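Hypothetical protein HI1333 (Haemophilus influenzae, PDB 1JO0) probably binds RNA, as expected for a small single-domain protein of the CRM (CRS1/YhbY) family, though its precise role is not established. Local coordinates at residues H43-K48 and A91-P96; K50-D55 and I78-V83. One frame throughout, in Å; residues are numbered along the deposited sequence.

Overall arrangement
Both interactions lie in one compact alpha/beta domain, their centres about 20 Å apart on opposite sides of the centre of the chain. They share strand 46-51: interaction 1 starts where helix 31-44 turns into it, and interaction 2 follows the same strand to its far end, where it meets the neighbouring antiparallel strand 81-85. Along the chain interaction 2 is nested within the loop that interaction 1 closes. Leu-46 and Lys-48 pack on Val-83, and Lys-48 also on Ile-81, so apolar contacts across the sheet connect the two sites. Together they join the C-terminal tail to the turn that leads into strand 46-51, and the tip of a beta-hairpin to that strand's far end.

Interaction 1. Residues H43-K48 and A91-P96; sequences HHELIK and AKIQLP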
loop_
_atom_site.group_PDB
_atom_site.type_symbol
_atom_site.label_atom_id
_atom_site.label_comp_id
_atom_site.label_asym_id
_atom_site.label_seq_id
_atom_site.Cartn_x
_atom_site.Cartn_y
_atom_site.Cartn_z
ATOM N N HIS A 43 9.977 -1.820 6.181
ATOM C CA HIS A 43 11.247 -1.798 5.463
ATOM C C HIS A 43 11.238 -0.841 4.285
ATOM O O HIS A 43 12.260 -0.215 3.999
ATOM C CB HIS A 43 11.619 -3.194 4.963
ATOM C CG HIS A 43 11.985 -4.086 6.125
ATOM N ND1 HIS A 43 13.106 -3.874 6.857
ATOM C CD2 HIS A 43 11.317 -5.106 6.697
ATOM C CE1 HIS A 43 13.173 -4.766 7.821
ATOM N NE2 HIS A 43 12.090 -5.539 7.751
ATOM N N HIS A 44 10.098 -0.747 3.570
ATOM C CA HIS A 44 10.120 -0.077 2.280
ATOM C C HIS A 44 9.434 1.292 2.243
ATOM O O HIS A 44 9.750 2.052 1.312
ATOM C CB HIS A 44 9.426 -0.945 1.212
ATOM C CG HIS A 44 10.128 -2.253 1.064
ATOM N ND1 HIS A 44 11.380 -2.342 0.511
ATOM C CD2 HIS A 44 9.729 -3.505 1.371
ATOM C CE1 HIS A 44 11.756 -3.624 0.479
ATOM N NE2 HIS A 44 10.762 -4.344 0.992
ATOM N N GLU A 45 8.522 1.556 3.149
ATOM C CA GLU A 45 7.699 2.779 3.235
ATOM C C GLU A 45 6.660 2.807 2.117
ATOM O O GLU A 45 5.453 2.917 2.413
ATOM C CB GLU A 45 8.558 4.060 3.203
ATOM C CG GLU A 45 9.465 4.197 4.402
ATOM C CD GLU A 45 10.230 5.516 4.301
ATOM O OE1 GLU A 45 10.945 5.708 3.306
ATOM O OE2 GLU A 45 10.106 6.377 5.202
ATOM N N LEU A 46 7.067 2.732 0.870
ATOM C CA LEU A 46 6.223 2.700 -0.336
ATOM C C LEU A 46 6.119 1.272 -0.815
ATOM O O LEU A 46 7.152 0.662 -1.087
ATOM C CB LEU A 46 6.812 3.543 -1.442
ATOM C CG LEU A 46 6.040 3.597 -2.766
ATOM C CD1 LEU A 46 4.657 4.205 -2.575
ATOM C CD2 LEU A 46 6.843 4.356 -3.787
ATOM N N ILE A 47 4.900 0.750 -0.890
ATOM C CA ILE A 47 4.690 -0.647 -1.264
ATOM C C ILE A 47 3.540 -0.787 -2.270
ATOM O O ILE A 47 2.604 0.029 -2.290
ATOM C CB ILE A 47 4.427 -1.557 -0.034
ATOM C CG1 ILE A 47 3.075 -1.282 0.628
ATOM C CG2 ILE A 47 5.599 -1.451 0.948
ATOM C CD1 ILE A 47 2.736 -2.322 1.676
ATOM N N LYS A 48 3.624 -1.884 -2.994
ATOM C CA LYS A 48 2.530 -2.369 -3.846
ATOM C C LYS A 48 2.032 -3.707 -3.316
ATOM O O LYS A 48 2.794 -4.602 -3.061
ATOM C CB LYS A 48 3.040 -2.583 -5.242
ATOM C CG LYS A 48 3.008 -1.411 -6.151
ATOM C CD LYS A 48 3.359 -1.886 -7.587
ATOM C CE LYS A 48 3.338 -0.706 -8.463
ATOM N NZ LYS A 48 3.944 -1.040 -9.759
ATOM N N ALA A 91 13.711 7.530 7.470
ATOM C CA ALA A 91 13.274 7.701 6.095
ATOM C C ALA A 91 14.254 7.075 5.121
ATOM O O ALA A 91 15.434 7.362 5.118
ATOM C CB ALA A 91 13.081 9.140 5.666
ATOM N N LYS A 92 13.738 6.201 4.285
ATOM C CA LYS A 92 14.473 5.561 3.198
ATOM C C LYS A 92 14.248 6.367 1.918
ATOM O O LYS A 92 15.188 6.560 1.140
ATOM C CB LYS A 92 14.109 4.084 3.025
ATOM C CG LYS A 92 14.476 3.175 4.193
ATOM C CD LYS A 92 13.232 2.958 5.037
ATOM C CE LYS A 92 13.369 1.916 6.103
ATOM N NZ LYS A 92 13.910 0.589 5.747
ATOM N N ILE A 93 13.033 6.826 1.692
ATOM C CA ILE A 93 12.664 7.556 0.496
ATOM C C ILE A 93 12.528 9.030 0.850
ATOM O O ILE A 93 11.860 9.402 1.803
ATOM C CB ILE A 93 11.348 7.005 -0.087
ATOM C CG1 ILE A 93 11.482 5.558 -0.560
ATOM C CG2 ILE A 93 10.815 7.921 -1.180
ATOM C CD1 ILE A 93 10.154 4.905 -0.885
ATOM N N GLN A 94 13.160 9.880 0.045
ATOM C CA GLN A 94 13.061 11.345 0.176
ATOM C C GLN A 94 11.742 11.815 -0.391
ATOM O O GLN A 94 11.599 11.751 -1.600
ATOM C CB GLN A 94 14.204 12.031 -0.571
ATOM C CG GLN A 94 15.564 11.673 0.062
ATOM C CD GLN A 94 16.666 12.450 -0.628
ATOM O OE1 GLN A 94 16.494 13.623 -0.997
ATOM N NE2 GLN A 94 17.792 11.810 -0.819
ATOM N N LEU A 95 10.844 12.251 0.487
ATOM C CA LEU A 95 9.553 12.727 0.017
ATOM C C LEU A 95 9.621 14.220 -0.165
ATOM O O LEU A 95 10.162 14.934 0.678
ATOM C CB LEU A 95 8.475 12.342 1.021
ATOM C CG LEU A 95 7.013 12.452 0.741
ATOM C CD1 LEU A 95 6.556 11.389 -0.237
ATOM C CD2 LEU A 95 6.242 12.300 2.056
ATOM N N PRO A 96 9.044 14.731 -1.244
ATOM C CA PRO A 96 9.037 16.173 -1.457
ATOM C C PRO A 96 8.299 16.903 -0.342
ATOM O O PRO A 96 7.377 16.346 0.255
ATOM C CB PRO A 96 8.178 16.388 -2.713
ATOM C CG PRO A 96 8.026 15.034 -3.304
ATOM C CD PRO A 96 8.338 13.992 -2.284
HETATM O O HOH W 1 14.543 -1.612 7.478
HETATM O O HOH W 2 9.819 8.540 3.331
#
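The turn between helix 31-44 and strand 46-51 receives the C-terminal tail here, chiefly through Glu-45, the first residue past the helix, whose phi is positive. Its carboxylate serves two successive amides of the tail: OE1 accepts Ile-93 N at 2.9 Å, nearly in line with the C-O bond, and Lys-92 N at 3.0 Å, which comes from above the carboxylate plane. OE2 accepts Ser-88 N as well, so three backbone N-H groups hold this buried group against rotation. With CG anti to the carbonyl carbon (chi1 -65°) and the chain extended beyond it, the carboxylate reaches straight across to the tail. Water 2 adds a bridge, donating to Ile-93 O at 2.7 Å and weakly to Glu-45 OE2. Within the alpha/beta CRM fold the tail lies at the start of strand 46-51, beside helix 5-15: CD1 of Ile-93 meets CB of Leu-46 at 3.7 Å, and both side chains also touch Leu-14 of that helix. The chain of Lys-92 bends at chi2 and chi4 and crosses the Glu-45 side chain, with its CD 4.0 Å from Glu-45 CG. In the conformer described, NZ points to His-43 O, but their separation is too short for the bond to be more than doubtful. In the same conformer water 1 links the two residues, accepting from Lys-92 NZ at 2.9 Å and lying 2.8 Å from His-43 ND1.

Interaction 2. Residues K50-D55 and I78-V83; sequences KVAGAD and IGHILV
His-80 O is approached by two groups of strand 46-51. Val-51 N donates to it at 2.6 Å, nearly straight (169° at the hydrogen) and almost in line with the carbonyl bond, while Lys-50 CA adds a C-H...O contact at 3.5 Å. Lys-50 and Ile-81 form an antiparallel, non-hydrogen-bonded pair next to this bond, and CG of Lys-50 lies 4.1 Å from CD1 of Ile-81 on the face they share. In the lysine conformer described, the side chain crosses the imidazole of His-80 at a slant, with CE in plane at the ring's edge, and bends at chi4 to bring NZ to NE2 at 2.7 Å, within the ring plane. This bond belongs to one of two conformers; it would require NE2 to be unprotonated. CG of His-80 sits between its backbone N and carbonyl carbon (chi1 61°), which directs the ring toward strand 46-51; CB then packs 3.8 Å from Ala-52 CA, while Ile-81 CG1 sits over one ring face, offset toward its rim. On the other face of the sheet CG2 of Val-51 meets CG of Leu-82 at 3.7 Å, in the conformers described, and the two residues rest on helix 56-70 at Ile-62, Ile-63 and Ile-66. His-80 follows Gly-79 in a type II' turn whose ends, Ile-78 and Ile-81, bond to each other through both backbone N-H groups. This two-residue turn closes a beta-hairpin, 73-78 with 81-85, whose second strand pairs antiparallel with strand 46-51 in the mixed, helix-backed sheet of the CRM fold.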
loop_
_atom_site.group_PDB
_atom_site.type_symbol
_atom_site.label_atom_id
_atom_site.label_comp_id
_atom_site.label_asym_id
_atom_site.label_seq_id
_atom_site.Cartn_x
_atom_site.Cartn_y
_atom_site.Cartn_z
ATOM N N LYS A 50 -0.739 -6.683 -4.236
ATOM C CA LYS A 50 -1.541 -7.244 -5.305
ATOM C C LYS A 50 -2.801 -7.861 -4.717
ATOM O O LYS A 50 -2.723 -8.654 -3.776
ATOM C CB LYS A 50 -0.770 -8.285 -6.131
ATOM C CG LYS A 50 -1.444 -8.685 -7.432
ATOM C CD LYS A 50 -0.488 -9.518 -8.294
ATOM C CE LYS A 50 -1.195 -10.218 -9.433
ATOM N NZ LYS A 50 -0.881 -9.675 -10.772
ATOM N N VAL A 51 -3.951 -7.485 -5.279
ATOM C CA VAL A 51 -5.247 -7.932 -4.839
ATOM C C VAL A 51 -6.021 -8.463 -6.050
ATOM O O VAL A 51 -7.002 -7.914 -6.520
ATOM C CB VAL A 51 -6.038 -6.842 -4.098
ATOM C CG1 VAL A 51 -7.261 -7.435 -3.418
ATOM C CG2 VAL A 51 -5.125 -6.139 -3.101
ATOM N N ALA A 52 -5.509 -9.527 -6.663
ATOM C CA ALA A 52 -6.161 -10.011 -7.868
ATOM C C ALA A 52 -7.451 -10.766 -7.546
ATOM O O ALA A 52 -7.732 -11.311 -6.490
ATOM C CB ALA A 52 -5.227 -10.929 -8.656
ATOM N N GLY A 53 -8.244 -10.792 -8.595
ATOM C CA GLY A 53 -9.477 -11.519 -8.560
ATOM C C GLY A 53 -10.470 -10.905 -7.578
ATOM O O GLY A 53 -11.335 -11.629 -7.060
ATOM N N ALA A 54 -10.383 -9.601 -7.287
ATOM C CA ALA A 54 -11.288 -8.882 -6.392
ATOM C C ALA A 54 -12.172 -7.910 -7.139
ATOM O O ALA A 54 -11.758 -7.046 -7.895
ATOM C CB ALA A 54 -10.490 -8.126 -5.322
ATOM N N ASP A 55 -13.479 -8.069 -6.884
ATOM C CA ASP A 55 -14.393 -7.111 -7.486
ATOM C C ASP A 55 -14.362 -5.830 -6.670
ATOM O O ASP A 55 -13.655 -5.697 -5.668
ATOM C CB ASP A 55 -15.762 -7.760 -7.608
ATOM C CG ASP A 55 -16.512 -8.035 -6.335
ATOM O OD1 ASP A 55 -17.527 -8.762 -6.382
ATOM O OD2 ASP A 55 -16.146 -7.542 -5.255
ATOM N N ILE A 78 -5.318 0.854 -8.843
ATOM C CA ILE A 78 -5.543 0.692 -10.272
ATOM C C ILE A 78 -5.568 -0.802 -10.507
ATOM O O ILE A 78 -4.597 -1.502 -10.214
ATOM C CB ILE A 78 -4.446 1.341 -11.137
ATOM C CG1 ILE A 78 -3.079 0.777 -10.773
ATOM C CG2 ILE A 78 -4.555 2.845 -11.034
ATOM C CD1 ILE A 78 -1.835 1.443 -11.280
ATOM N N GLY A 79 -6.732 -1.225 -10.984
ATOM C CA GLY A 79 -6.854 -2.636 -11.270
ATOM C C GLY A 79 -6.660 -3.387 -9.971
ATOM O O GLY A 79 -7.312 -3.135 -8.972
ATOM N N HIS A 80 -5.713 -4.323 -10.035
ATOM C CA HIS A 80 -5.539 -5.251 -8.957
ATOM C C HIS A 80 -4.398 -4.846 -8.036
ATOM O O HIS A 80 -4.035 -5.644 -7.162
ATOM C CB HIS A 80 -5.322 -6.669 -9.527
ATOM C CG HIS A 80 -4.111 -6.808 -10.384
ATOM N ND1 HIS A 80 -3.797 -5.928 -11.402
ATOM C CD2 HIS A 80 -3.118 -7.718 -10.385
ATOM C CE1 HIS A 80 -2.669 -6.299 -11.995
ATOM N NE2 HIS A 80 -2.233 -7.391 -11.390
ATOM N N ILE A 81 -3.878 -3.638 -8.162
ATOM C CA ILE A 81 -2.726 -3.208 -7.389
ATOM C C ILE A 81 -3.149 -2.052 -6.488
ATOM O O ILE A 81 -3.779 -1.067 -6.913
ATOM C CB ILE A 81 -1.572 -2.714 -8.281
ATOM C CG1 ILE A 81 -1.059 -3.797 -9.226
ATOM C CG2 ILE A 81 -0.437 -2.088 -7.492
ATOM C CD1 ILE A 81 -0.352 -4.913 -8.500
ATOM N N LEU A 82 -2.786 -2.177 -5.243
ATOM C CA LEU A 82 -2.892 -1.118 -4.257
ATOM C C LEU A 82 -1.509 -0.567 -3.934
ATOM O O LEU A 82 -0.662 -1.326 -3.485
ATOM C CB LEU A 82 -3.445 -1.636 -2.938
ATOM C CG LEU A 82 -4.751 -2.438 -2.932
ATOM C CD1 LEU A 82 -5.111 -2.775 -1.495
ATOM C CD2 LEU A 82 -5.827 -1.674 -3.662
ATOM N N VAL A 83 -1.310 0.725 -4.098
ATOM C CA VAL A 83 -0.052 1.357 -3.747
ATOM C C VAL A 83 -0.270 2.117 -2.436
ATOM O O VAL A 83 -1.223 2.920 -2.337
ATOM C CB VAL A 83 0.404 2.320 -4.846
ATOM C CG1 VAL A 83 1.764 2.901 -4.450
ATOM C CG2 VAL A 83 0.477 1.650 -6.235
#